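Local atomic coordinates of ATP-dependent DNA helicase (Mycobacterium smegmatis, PDB entry 5V9X), a protein that couples ATP hydrolysis to 3'-to-5' tracking along single-stranded DNA and unwinds RNA:DNA duplexes. Residues E281-L286 with L396-E401; D573-Y578 with G772-A777; E688-E693 with V858-P863; F757-I762 with A840-M845. One frame throughout, in Å; residues are numbered along the deposited sequence.

Contact 1 comes first along the chain and closes before the others open; it lies inside the second of two seven-stranded parallel sheet domains, a RecA-like helicase motor. The other three belong to the C-terminal half, with centres 36 to 42 Å from that of contact 1. Contact 2 joins the winged-helix family region to the DEAD/H-associated region, whereas contacts 3 and 4 lie wholly in the latter. Helices 759-769 and 774-786 are consecutive and link contact 4 to contact 2, whose centres are 24 Å apart. Helix 838-849 runs on to strand 854-859, so contact 4 is nested within the loop closed by contact 3. The segments of contact 2 alternate along the chain with those of contacts 3 and 4, so these long-range closures interlock.

Contact 1 (E281-L286 with L396-E401); sequences ERIVDL and LVIQVE
Ile398, Leu286 and Ile283 carry this contact, in which helix 276-288 lies against strand 394-400 through branched aliphatic side chains. The short segments run almost antiparallel, at 170°, and their axes come within 10.4 Å, a spacing that leaves room for one interlocking layer of side chains. Ile398 points its side chain at the helix. Its CG1 stands anti to the carbonyl carbon (chi1 -61°) and the chain then extends, which carries CD1 toward the helix. There the methyl meets Leu286 twice, at CB and at CD1, each 3.9 Å away, and approaches Ile283 CG2 at 4.1 Å. Leu286 therefore receives the end of Ile398 beside both its stem and one branch. The same CB also takes Leu396 CD2 at 3.8 Å, so two strand residues that point to the same side of the sheet share one leucine. Ile283 divides its branches differently: while CG2 faces Ile398, its CD1 continues to Val400 CG2 at 3.9 Å, the two side chains crossing at about a right angle. No hydrogen bond joins the segments. Helix 276-288 forms the crossover of a beta-alpha-beta unit between strands 256-262 and 292-296, passing over the strands that separate them; Phe429 of strand 424-429 touches Ile283, Leu286 and Ile398, while Leu310 of helix 300-318 packs on Ile283 from the neighbouring helix.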
loop_
_atom_site.group_PDB
_atom_site.type_symbol
_atom_site.label_atom_id
_atom_site.label_comp_id
_atom_site.label_asym_id
_atom_site.label_seq_id
_atom_site.Cartn_x
_atom_site.Cartn_y
_atom_site.Cartn_z
ATOM N N GLU A 281 -11.230 1.202 26.250
ATOM C CA GLU A 281 -12.003 2.127 27.072
ATOM C C GLU A 281 -11.944 3.543 26.513
ATOM O O GLU A 281 -12.981 4.190 26.321
ATOM C CB GLU A 281 -11.483 2.099 28.507
ATOM C CG GLU A 281 -12.502 1.656 29.533
ATOM C CD GLU A 281 -12.009 1.864 30.947
ATOM O OE1 GLU A 281 -11.023 1.204 31.336
ATOM O OE2 GLU A 281 -12.594 2.706 31.661
ATOM N N ARG A 282 -10.733 4.047 26.256
ATOM C CA ARG A 282 -10.585 5.413 25.764
ATOM C C ARG A 282 -11.198 5.587 24.379
ATOM O O ARG A 282 -11.676 6.679 24.048
ATOM C CB ARG A 282 -9.107 5.805 25.739
ATOM C CG ARG A 282 -8.426 5.774 27.098
ATOM C CD ARG A 282 -8.968 6.849 28.029
ATOM N NE ARG A 282 -8.190 6.933 29.262
ATOM C CZ ARG A 282 -8.435 6.212 30.353
ATOM N NH1 ARG A 282 -9.443 5.350 30.366
ATOM N NH2 ARG A 282 -7.672 6.351 31.429
ATOM N N ILE A 283 -11.189 4.534 23.560
ATOM C CA ILE A 283 -11.793 4.621 22.232
ATOM C C ILE A 283 -13.294 4.847 22.351
ATOM O O ILE A 283 -13.864 5.719 21.685
ATOM C CB ILE A 283 -11.473 3.362 21.409
ATOM C CG1 ILE A 283 -10.020 3.394 20.931
ATOM C CG2 ILE A 283 -12.428 3.234 20.226
ATOM C CD1 ILE A 283 -9.625 2.197 20.098
ATOM N N VAL A 284 -13.958 4.060 23.202
ATOM C CA VAL A 284 -15.382 4.268 23.439
ATOM C C VAL A 284 -15.621 5.650 24.033
ATOM O O VAL A 284 -16.585 6.339 23.676
ATOM C CB VAL A 284 -15.946 3.150 24.337
ATOM C CG1 VAL A 284 -17.423 3.377 24.609
ATOM C CG2 VAL A 284 -15.736 1.794 23.684
ATOM N N ASP A 285 -14.739 6.083 24.940
ATOM C CA ASP A 285 -14.808 7.449 25.450
ATOM C C ASP A 285 -14.735 8.463 24.315
ATOM O O ASP A 285 -15.469 9.459 24.310
ATOM C CB ASP A 285 -13.680 7.697 26.454
ATOM C CG ASP A 285 -13.888 6.970 27.769
ATOM O OD1 ASP A 285 -14.916 6.278 27.921
ATOM O OD2 ASP A 285 -13.018 7.094 28.656
ATOM N N LEU A 286 -13.861 8.219 23.337
ATOM C CA LEU A 286 -13.698 9.169 22.240
ATOM C C LEU A 286 -14.866 9.098 21.263
ATOM O O LEU A 286 -15.310 10.130 20.748
ATOM C CB LEU A 286 -12.371 8.915 21.527
ATOM C CG LEU A 286 -11.145 9.422 22.290
ATOM C CD1 LEU A 286 -9.858 8.835 21.725
ATOM C CD2 LEU A 286 -11.102 10.941 22.253
ATOM N N LEU A 396 -13.819 12.444 13.675
ATOM C CA LEU A 396 -12.737 11.821 14.428
ATOM C C LEU A 396 -12.267 10.581 13.685
ATOM O O LEU A 396 -13.089 9.774 13.240
ATOM C CB LEU A 396 -13.188 11.443 15.845
ATOM C CG LEU A 396 -12.123 10.791 16.733
ATOM C CD1 LEU A 396 -11.133 11.829 17.240
ATOM C CD2 LEU A 396 -12.754 10.032 17.891
ATOM N N VAL A 397 -10.952 10.439 13.544
ATOM C CA VAL A 397 -10.328 9.202 13.091
ATOM C C VAL A 397 -9.368 8.742 14.177
ATOM O O VAL A 397 -8.547 9.528 14.661
ATOM C CB VAL A 397 -9.588 9.375 11.750
ATOM C CG1 VAL A 397 -8.709 8.162 11.473
ATOM C CG2 VAL A 397 -10.578 9.579 10.614
ATOM N N ILE A 398 -9.483 7.478 14.569
ATOM C CA ILE A 398 -8.585 6.868 15.539
ATOM C C ILE A 398 -7.747 5.826 14.815
ATOM O O ILE A 398 -8.286 4.986 14.082
ATOM C CB ILE A 398 -9.356 6.243 16.711
ATOM C CG1 ILE A 398 -10.151 7.312 17.462
ATOM C CG2 ILE A 398 -8.400 5.534 17.649
ATOM C CD1 ILE A 398 -10.968 6.764 18.608
ATOM N N GLN A 399 -6.433 5.885 15.010
ATOM C CA GLN A 399 -5.497 4.950 14.398
ATOM C C GLN A 399 -4.910 4.076 15.497
ATOM O O GLN A 399 -4.187 4.569 16.369
ATOM C CB GLN A 399 -4.397 5.690 13.638
ATOM C CG GLN A 399 -3.298 4.786 13.104
ATOM C CD GLN A 399 -3.809 3.787 12.089
ATOM O OE1 GLN A 399 -4.633 4.122 11.237
ATOM N NE2 GLN A 399 -3.330 2.550 12.176
ATOM N N VAL A 400 -5.227 2.786 15.459
ATOM C CA VAL A 400 -4.678 1.818 16.402
ATOM C C VAL A 400 -3.383 1.277 15.814
ATOM O O VAL A 400 -3.373 0.774 14.685
ATOM C CB VAL A 400 -5.680 0.689 16.688
ATOM C CG1 VAL A 400 -4.965 -0.551 17.202
ATOM C CG2 VAL A 400 -6.712 1.156 17.702
ATOM N N GLU A 401 -2.292 1.394 16.580
ATOM C CA GLU A 401 -0.929 1.099 16.142
ATOM C C GLU A 401 -0.472 2.118 15.102
ATOM O O GLU A 401 -1.302 2.748 14.439
ATOM C CB GLU A 401 -0.816 -0.329 15.591
ATOM C CG GLU A 401 0.610 -0.816 15.353
ATOM C CD GLU A 401 0.672 -2.271 14.928
ATOM O OE1 GLU A 401 -0.244 -2.726 14.210
ATOM O OE2 GLU A 401 1.635 -2.964 15.321
#

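Contact 2 (D573-Y578 with G772-A777); sequences DEEMVY and GSALFA
Tyr578 sets its CG anti to its own backbone N (chi1 -175°), which swings the ring off helix 574-578 and across Ala774 and Ala777. Glu575, one turn earlier, turns the other way (chi1 -63°), and its extended chain runs side by side with Leu775, pointing in the same direction. The phenol ring receives Ala777 CB over one face in a CH-pi contact, 3.9 Å from the centroid and offset toward the rim. Its CD2 lies 3.6 Å from Ala774 CB, while Gly772 O sits near the ring plane. Ala774 is the common wedge: its CB also meets Glu575 O at 3.4 Å and Glu575 CB at 3.9 Å. Such small residues let the two helix starts come close, with the CA atoms of Glu575 and Ala774 only 5.0 Å apart.

Both segments contain the beginning of a helix, each with an N-cap residue. Asp573 caps helix 574-578 by accepting Glu575 N at OD1, 3.0 Å away and nearly straight at 166°, while its OD2 takes Arg619 N. Ser773 occupies the same position before helix 774-786, its OG bonded to Val770 O. The contact joins the winged-helix family region to the DEAD/H-associated region. Charge reinforces the join through Glu574, which forms salt bridges with Arg781 and Arg805. The buried Glu575 carboxylate is held separately: OE2, though it passes Leu775 CD1 at 3.5 Å, is paired with Arg619 NE.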
loop_
_atom_site.group_PDB
_atom_site.type_symbol
_atom_site.label_atom_id
_atom_site.label_comp_id
_atom_site.label_asym_id
_atom_site.label_seq_id
_atom_site.Cartn_x
_atom_site.Cartn_y
_atom_site.Cartn_z
ATOM N N ASP A 573 4.852 -17.888 9.240
ATOM C CA ASP A 573 5.002 -17.195 7.969
ATOM C C ASP A 573 5.532 -18.143 6.900
ATOM O O ASP A 573 6.334 -19.037 7.177
ATOM C CB ASP A 573 5.942 -15.998 8.130
ATOM C CG ASP A 573 5.817 -14.991 6.998
ATOM O OD1 ASP A 573 5.939 -15.386 5.821
ATOM O OD2 ASP A 573 5.593 -13.796 7.290
ATOM N N GLU A 574 5.072 -17.931 5.661
ATOM C CA GLU A 574 5.505 -18.765 4.542
ATOM C C GLU A 574 7.020 -18.750 4.376
ATOM O O GLU A 574 7.614 -19.772 4.013
ATOM C CB GLU A 574 4.815 -18.299 3.256
ATOM C CG GLU A 574 5.336 -18.932 1.977
ATOM C CD GLU A 574 4.478 -18.592 0.772
ATOM O OE1 GLU A 574 3.264 -18.363 0.957
ATOM O OE2 GLU A 574 5.014 -18.549 -0.356
ATOM N N GLU A 575 7.663 -17.611 4.648
ATOM C CA GLU A 575 9.118 -17.542 4.576
ATOM C C GLU A 575 9.770 -18.212 5.780
ATOM O O GLU A 575 10.759 -18.939 5.627
ATOM C CB GLU A 575 9.571 -16.087 4.464
ATOM C CG GLU A 575 9.099 -15.388 3.200
ATOM C CD GLU A 575 9.561 -13.946 3.124
ATOM O OE1 GLU A 575 10.628 -13.629 3.695
ATOM O OE2 GLU A 575 8.855 -13.130 2.495
ATOM N N MET A 576 9.238 -17.973 6.981
ATOM C CA MET A 576 9.741 -18.663 8.167
ATOM C C MET A 576 9.628 -20.175 8.012
ATOM O O MET A 576 10.509 -20.920 8.454
ATOM C CB MET A 576 8.980 -18.188 9.408
ATOM C CG MET A 576 9.183 -19.050 10.650
ATOM S SD MET A 576 10.890 -19.076 11.241
ATOM C CE MET A 576 10.793 -20.365 12.481
ATOM N N VAL A 577 8.554 -20.643 7.370
ATOM C CA VAL A 577 8.367 -22.076 7.167
ATOM C C VAL A 577 9.373 -22.622 6.159
ATOM O O VAL A 577 9.840 -23.761 6.296
ATOM C CB VAL A 577 6.915 -22.358 6.736
ATOM C CG1 VAL A 577 6.753 -23.798 6.290
ATOM C CG2 VAL A 577 5.962 -22.060 7.880
ATOM N N TYR A 578 9.734 -21.830 5.143
ATOM C CA TYR A 578 10.702 -22.290 4.151
ATOM C C TYR A 578 12.046 -22.618 4.788
ATOM O O TYR A 578 12.806 -23.432 4.251
ATOM C CB TYR A 578 10.876 -21.234 3.058
ATOM C CG TYR A 578 11.766 -21.669 1.912
ATOM C CD1 TYR A 578 11.276 -22.479 0.896
ATOM C CD2 TYR A 578 13.093 -21.262 1.843
ATOM C CE1 TYR A 578 12.083 -22.877 -0.153
ATOM C CE2 TYR A 578 13.907 -21.654 0.797
ATOM C CZ TYR A 578 13.396 -22.460 -0.198
ATOM O OH TYR A 578 14.203 -22.854 -1.241
ATOM N N GLY A 772 19.067 -18.261 -2.775
ATOM C CA GLY A 772 18.739 -19.295 -1.819
ATOM C C GLY A 772 17.889 -18.857 -0.649
ATOM O O GLY A 772 17.565 -19.687 0.206
ATOM N N SER A 773 17.510 -17.583 -0.583
ATOM C CA SER A 773 16.767 -17.068 0.554
ATOM C C SER A 773 15.284 -17.412 0.438
ATOM O O SER A 773 14.751 -17.636 -0.653
ATOM C CB SER A 773 16.941 -15.554 0.669
ATOM O OG SER A 773 16.303 -14.889 -0.406
ATOM N N ALA A 774 14.617 -17.444 1.595
ATOM C CA ALA A 774 13.194 -17.761 1.622
ATOM C C ALA A 774 12.365 -16.704 0.904
ATOM O O ALA A 774 11.317 -17.024 0.330
ATOM C CB ALA A 774 12.721 -17.914 3.068
ATOM N N LEU A 775 12.812 -15.445 0.925
ATOM C CA LEU A 775 12.085 -14.391 0.225
ATOM C C LEU A 775 12.014 -14.671 -1.270
ATOM O O LEU A 775 10.958 -14.499 -1.893
ATOM C CB LEU A 775 12.748 -13.037 0.479
ATOM C CG LEU A 775 12.200 -11.879 -0.354
ATOM C CD1 LEU A 775 10.785 -11.517 0.087
ATOM C CD2 LEU A 775 13.121 -10.671 -0.283
ATOM N N PHE A 776 13.126 -15.113 -1.860
ATOM C CA PHE A 776 13.142 -15.393 -3.291
ATOM C C PHE A 776 12.186 -16.521 -3.645
ATOM O O PHE A 776 11.512 -16.469 -4.681
ATOM C CB PHE A 776 14.558 -15.737 -3.743
ATOM C CG PHE A 776 14.646 -16.178 -5.174
ATOM C CD1 PHE A 776 14.745 -15.246 -6.191
ATOM C CD2 PHE A 776 14.626 -17.525 -5.504
ATOM C CE1 PHE A 776 14.822 -15.650 -7.508
ATOM C CE2 PHE A 776 14.701 -17.931 -6.820
ATOM C CZ PHE A 776 14.800 -16.993 -7.822
ATOM N N ALA A 777 12.122 -17.559 -2.808
ATOM C CA ALA A 777 11.195 -18.656 -3.064
ATOM C C ALA A 777 9.755 -18.162 -3.108
ATOM O O ALA A 777 8.979 -18.566 -3.981
ATOM C CB ALA A 777 11.360 -19.744 -2.001
#

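Contact 3 (E688-E693 with V858-P863); sequences ERFRDE and VETATP
Arg689 spends both of its backbone polar groups on segment 858-863: its N donates to Val858 O at 3.0 Å, and its O accepts from Thr860 N at 2.9 Å. The second bond is the straighter, with an N-H...O angle of 163°. These two bonds straddle Glu859, the pattern expected of parallel strands, and Val858 is bonded in turn to Val687. The same two carbonyl oxygens also receive CA-H...O contacts, from Glu688 CA at Val858 O and from Glu859 CA at Arg689 O. Strand 854-859 is the outermost strand of a mixed five-stranded sheet and the parallel neighbour of strand 684-691, whose other side is hydrogen-bonded to strand 697-702.

Side chains continue the bonding where the strand pairing ends. Thr860 OG1 donates to Glu688 OE2 at 2.9 Å, reaching that oxygen on its anti side and somewhat out of the carboxylate plane. Since OE1 is bonded to Ser864 OG, each oxygen of this buried carboxylate has a hydroxyl partner, which would favour its ionised form. On the other face of the sheet, Arg689 NH2 meets Glu859 OE1 in a long salt bridge of 3.4 Å; the oxygen lies near the guanidinium plane although the two flat groups are turned 78° apart, and the bond is weak. The other terminal nitrogen, NH1, makes a weak hydrogen bond to Pro750 O. Phe690 takes the crowded position between N and carbonyl carbon (chi1 56°), turning one face of its ring to Pro863, whose CG lies 3.9 Å from the centroid in a CH-pi contact.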
loop_
_atom_site.group_PDB
_atom_site.type_symbol
_atom_site.label_atom_id
_atom_site.label_comp_id
_atom_site.label_asym_id
_atom_site.label_seq_id
_atom_site.Cartn_x
_atom_site.Cartn_y
_atom_site.Cartn_z
ATOM N N GLU A 688 24.201 -5.483 20.985
ATOM C CA GLU A 688 23.931 -5.940 22.341
ATOM C C GLU A 688 24.081 -7.451 22.402
ATOM O O GLU A 688 23.577 -8.163 21.529
ATOM C CB GLU A 688 22.528 -5.522 22.783
ATOM C CG GLU A 688 22.110 -6.069 24.130
ATOM C CD GLU A 688 20.792 -5.494 24.596
ATOM O OE1 GLU A 688 20.243 -4.617 23.896
ATOM O OE2 GLU A 688 20.304 -5.918 25.663
ATOM N N ARG A 689 24.770 -7.935 23.432
ATOM C CA ARG A 689 25.036 -9.356 23.585
ATOM C C ARG A 689 24.646 -9.816 24.983
ATOM O O ARG A 689 24.867 -9.105 25.968
ATOM C CB ARG A 689 26.513 -9.674 23.323
ATOM C CG ARG A 689 26.838 -11.157 23.343
ATOM C CD ARG A 689 28.306 -11.432 23.049
ATOM N NE ARG A 689 29.200 -10.672 23.921
ATOM C CZ ARG A 689 29.846 -9.572 23.548
ATOM N NH1 ARG A 689 29.702 -9.104 22.317
ATOM N NH2 ARG A 689 30.638 -8.940 24.404
ATOM N N PHE A 690 24.060 -11.006 25.053
ATOM C CA PHE A 690 23.733 -11.650 26.317
ATOM C C PHE A 690 23.646 -13.147 26.064
ATOM O O PHE A 690 23.592 -13.599 24.918
ATOM C CB PHE A 690 22.429 -11.104 26.914
ATOM C CG PHE A 690 21.242 -11.208 25.993
ATOM C CD1 PHE A 690 20.914 -10.164 25.143
ATOM C CD2 PHE A 690 20.449 -12.345 25.984
ATOM C CE1 PHE A 690 19.822 -10.252 24.296
ATOM C CE2 PHE A 690 19.357 -12.440 25.140
ATOM C CZ PHE A 690 19.043 -11.392 24.296
ATOM N N ARG A 691 23.641 -13.916 27.147
ATOM C CA ARG A 691 23.516 -15.364 27.058
ATOM C C ARG A 691 22.100 -15.784 27.425
ATOM O O ARG A 691 21.486 -15.215 28.333
ATOM C CB ARG A 691 24.529 -16.070 27.960
ATOM C CG ARG A 691 24.408 -15.741 29.434
ATOM C CD ARG A 691 25.318 -16.630 30.261
ATOM N NE ARG A 691 26.708 -16.541 29.825
ATOM C CZ ARG A 691 27.575 -15.640 30.276
ATOM N NH1 ARG A 691 28.822 -15.631 29.825
ATOM N NH2 ARG A 691 27.195 -14.746 31.178
ATOM N N ASP A 692 21.584 -16.770 26.700
ATOM C CA ASP A 692 20.253 -17.286 26.967
ATOM C C ASP A 692 20.221 -18.000 28.315
ATOM O O ASP A 692 21.255 -18.362 28.883
ATOM C CB ASP A 692 19.823 -18.251 25.861
ATOM C CG ASP A 692 18.323 -18.274 25.654
ATOM O OD1 ASP A 692 17.887 -18.487 24.505
ATOM O OD2 ASP A 692 17.582 -18.059 26.636
ATOM N N GLU A 693 19.005 -18.203 28.829
ATOM C CA GLU A 693 18.839 -19.034 30.016
ATOM C C GLU A 693 19.358 -20.447 29.793
ATOM O O GLU A 693 19.658 -21.150 30.764
ATOM C CB GLU A 693 17.370 -19.073 30.436
ATOM C CG GLU A 693 16.943 -17.897 31.298
ATOM C CD GLU A 693 15.441 -17.824 31.485
ATOM O OE1 GLU A 693 14.709 -18.390 30.645
ATOM O OE2 GLU A 693 14.993 -17.202 32.471
ATOM N N VAL A 858 28.040 -3.709 23.606
ATOM C CA VAL A 858 27.679 -3.759 25.016
ATOM C C VAL A 858 27.184 -5.162 25.336
ATOM O O VAL A 858 26.509 -5.798 24.520
ATOM C CB VAL A 858 26.620 -2.690 25.373
ATOM C CG1 VAL A 858 25.326 -2.919 24.600
ATOM C CG2 VAL A 858 26.363 -2.662 26.875
ATOM N N GLU A 859 27.554 -5.657 26.513
ATOM C CA GLU A 859 27.059 -6.925 27.024
ATOM C C GLU A 859 26.121 -6.651 28.190
ATOM O O GLU A 859 26.480 -5.929 29.126
ATOM C CB GLU A 859 28.208 -7.836 27.465
ATOM C CG GLU A 859 27.741 -9.133 28.107
ATOM C CD GLU A 859 28.868 -10.125 28.312
ATOM O OE1 GLU A 859 29.863 -10.060 27.560
ATOM O OE2 GLU A 859 28.759 -10.969 29.226
ATOM N N THR A 860 24.922 -7.219 28.123
ATOM C CA THR A 860 23.896 -7.010 29.131
ATOM C C THR A 860 23.615 -8.311 29.871
ATOM O O THR A 860 23.764 -9.404 29.318
ATOM C CB THR A 860 22.605 -6.480 28.498
ATOM O OG1 THR A 860 22.318 -7.219 27.304
ATOM C CG2 THR A 860 22.749 -5.004 28.152
ATOM N N ALA A 861 23.219 -8.181 31.138
ATOM C CA ALA A 861 22.838 -9.352 31.919
ATOM C C ALA A 861 21.448 -9.846 31.549
ATOM O O ALA A 861 21.176 -11.049 31.638
ATOM C CB ALA A 861 22.903 -9.034 33.414
ATOM N N THR A 862 20.569 -8.941 31.132
ATOM C CA THR A 862 19.210 -9.244 30.717
ATOM C C THR A 862 18.856 -8.321 29.561
ATOM O O THR A 862 19.350 -7.189 29.498
ATOM C CB THR A 862 18.214 -9.070 31.879
ATOM O OG1 THR A 862 16.886 -9.383 31.443
ATOM C CG2 THR A 862 18.253 -7.648 32.422
ATOM N N PRO A 863 18.038 -8.786 28.616
ATOM C CA PRO A 863 17.733 -7.972 27.432
ATOM C C PRO A 863 17.214 -6.584 27.782
ATOM O O PRO A 863 16.344 -6.420 28.641
ATOM C CB PRO A 863 16.668 -8.802 26.706
ATOM C CG PRO A 863 16.978 -10.201 27.084
ATOM C CD PRO A 863 17.494 -10.152 28.498
#

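Contact 4 (F757-I762 with A840-M845); sequences FDADEI and ALIELM
Ile762 sits at the apolar centre, reaching from helix 759-769 toward helix 838-849 and dividing its branches among three residues there. Its CG2 meets Leu841 CD2 at 3.5 Å, the two side chains crossing at about a right angle, and lies 4.0 Å from Ile842 CG1. The other branch meets Met845 through CG1, 3.7 Å from Met845 CG, and its CD1 lies near both Met845 CG and Leu841 CD2. Next outward comes Ala759, where the backbones of the two segments are nearest, its CA only 5.1 Å from that of Ile842. The small CB there faces Ile842 CG2 at 4.2 Å.

Met845 leads from this apolar layer to the polar edge. Its CG stands anti to the carbonyl carbon and the chain bends at chi2 (-60°), which sets SD beside the backbone of Phe757. The N-H of that residue points at the sulfur in a weak hydrogen bond, 3.4 Å long and fairly straight at 163°. Further along the same turn, Asp758 N donates to Glu761 OE1 at 3.3 Å, tying the chain back on itself. Phe757 turns its ring elsewhere, into a cation-pi contact with Arg720 of helix 707-725, and Leu713 of that helix also touches Met845. With one weak N-H...S bond across the segments, cohesion probably rests mainly on aliphatic contact, and the thioether both joins the apolar layer and offers a weak acceptor to the Phe757 N-H.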
loop_
_atom_site.group_PDB
_atom_site.type_symbol
_atom_site.label_atom_id
_atom_site.label_comp_id
_atom_site.label_asym_id
_atom_site.label_seq_id
_atom_site.Cartn_x
_atom_site.Cartn_y
_atom_site.Cartn_z
ATOM N N PHE A 757 30.364 -4.388 6.903
ATOM C CA PHE A 757 30.888 -4.804 5.612
ATOM C C PHE A 757 31.399 -3.586 4.854
ATOM O O PHE A 757 31.017 -2.447 5.136
ATOM C CB PHE A 757 29.823 -5.522 4.772
ATOM C CG PHE A 757 29.510 -6.915 5.239
ATOM C CD1 PHE A 757 28.725 -7.127 6.363
ATOM C CD2 PHE A 757 29.985 -8.014 4.544
ATOM C CE1 PHE A 757 28.435 -8.411 6.790
ATOM C CE2 PHE A 757 29.697 -9.299 4.965
ATOM C CZ PHE A 757 28.922 -9.497 6.089
ATOM N N ASP A 758 32.270 -3.840 3.879
ATOM C CA ASP A 758 32.736 -2.776 3.002
ATOM C C ASP A 758 31.638 -2.383 2.020
ATOM O O ASP A 758 30.809 -3.206 1.621
ATOM C CB ASP A 758 33.991 -3.211 2.246
ATOM C CG ASP A 758 35.247 -3.119 3.095
ATOM O OD1 ASP A 758 35.408 -2.114 3.819
ATOM O OD2 ASP A 758 36.075 -4.054 3.040
ATOM N N ALA A 759 31.635 -1.102 1.637
ATOM C CA ALA A 759 30.577 -0.589 0.771
ATOM C C ALA A 759 30.551 -1.313 -0.569
ATOM O O ALA A 759 29.476 -1.626 -1.092
ATOM C CB ALA A 759 30.749 0.916 0.567
ATOM N N ASP A 760 31.725 -1.594 -1.138
ATOM C CA ASP A 760 31.801 -2.319 -2.402
ATOM C C ASP A 760 31.636 -3.822 -2.235
ATOM O O ASP A 760 31.556 -4.538 -3.239
ATOM C CB ASP A 760 33.132 -2.021 -3.099
ATOM C CG ASP A 760 34.329 -2.279 -2.207
ATOM O OD1 ASP A 760 34.214 -2.061 -0.982
ATOM O OD2 ASP A 760 35.384 -2.700 -2.727
ATOM N N GLU A 761 31.585 -4.318 -1.000
ATOM C CA GLU A 761 31.363 -5.731 -0.729
ATOM C C GLU A 761 29.884 -6.102 -0.715
ATOM O O GLU A 761 29.550 -7.274 -0.928
ATOM C CB GLU A 761 31.992 -6.095 0.622
ATOM C CG GLU A 761 32.563 -7.501 0.732
ATOM C CD GLU A 761 33.216 -7.748 2.083
ATOM O OE1 GLU A 761 33.291 -6.797 2.891
ATOM O OE2 GLU A 761 33.653 -8.890 2.339
ATOM N N ILE A 762 29.004 -5.125 -0.491
ATOM C CA ILE A 762 27.604 -5.409 -0.182
ATOM C C ILE A 762 26.879 -5.975 -1.397
ATOM O O ILE A 762 26.405 -7.116 -1.378
ATOM C CB ILE A 762 26.903 -4.144 0.343
ATOM C CG1 ILE A 762 27.339 -3.860 1.781
ATOM C CG2 ILE A 762 25.397 -4.297 0.257
ATOM C CD1 ILE A 762 26.861 -4.887 2.778
ATOM N N ALA A 840 20.656 2.083 -0.017
ATOM C CA ALA A 840 20.660 2.517 1.376
ATOM C C ALA A 840 21.620 1.680 2.212
ATOM O O ALA A 840 22.335 2.214 3.067
ATOM C CB ALA A 840 19.250 2.456 1.958
ATOM N N LEU A 841 21.650 0.364 1.982
ATOM C CA LEU A 841 22.592 -0.484 2.703
ATOM C C LEU A 841 24.033 -0.126 2.367
ATOM O O LEU A 841 24.912 -0.214 3.230
ATOM C CB LEU A 841 22.323 -1.955 2.390
ATOM C CG LEU A 841 23.215 -2.980 3.098
ATOM C CD1 LEU A 841 23.117 -2.830 4.608
ATOM C CD2 LEU A 841 22.855 -4.399 2.682
ATOM N N ILE A 842 24.291 0.294 1.127
ATOM C CA ILE A 842 25.654 0.622 0.722
ATOM C C ILE A 842 26.130 1.891 1.418
ATOM O O ILE A 842 27.209 1.918 2.020
ATOM C CB ILE A 842 25.742 0.744 -0.809
ATOM C CG1 ILE A 842 25.692 -0.646 -1.450
ATOM C CG2 ILE A 842 27.005 1.481 -1.216
ATOM C CD1 ILE A 842 25.465 -0.624 -2.943
ATOM N N GLU A 843 25.335 2.965 1.351
ATOM C CA GLU A 843 25.745 4.206 1.998
ATOM C C GLU A 843 25.855 4.039 3.508
ATOM O O GLU A 843 26.709 4.673 4.139
ATOM C CB GLU A 843 24.780 5.343 1.660
ATOM C CG GLU A 843 25.294 6.708 2.116
ATOM C CD GLU A 843 24.409 7.861 1.683
ATOM O OE1 GLU A 843 23.314 7.606 1.135
ATOM O OE2 GLU A 843 24.813 9.026 1.889
ATOM N N LEU A 844 25.011 3.191 4.103
ATOM C CA LEU A 844 25.151 2.892 5.524
ATOM C C LEU A 844 26.516 2.286 5.827
ATOM O O LEU A 844 27.146 2.627 6.835
ATOM C CB LEU A 844 24.032 1.954 5.980
ATOM C CG LEU A 844 22.868 2.565 6.768
ATOM C CD1 LEU A 844 22.138 3.625 5.955
ATOM C CD2 LEU A 844 21.903 1.480 7.222
ATOM N N MET A 845 26.996 1.390 4.959
ATOM C CA MET A 845 28.337 0.840 5.131
ATOM C C MET A 845 29.403 1.877 4.802
ATOM O O MET A 845 30.466 1.906 5.436
ATOM C CB MET A 845 28.511 -0.405 4.265
ATOM C CG MET A 845 27.629 -1.562 4.686
ATOM S SD MET A 845 27.977 -2.084 6.377
ATOM C CE MET A 845 26.519 -3.057 6.732
#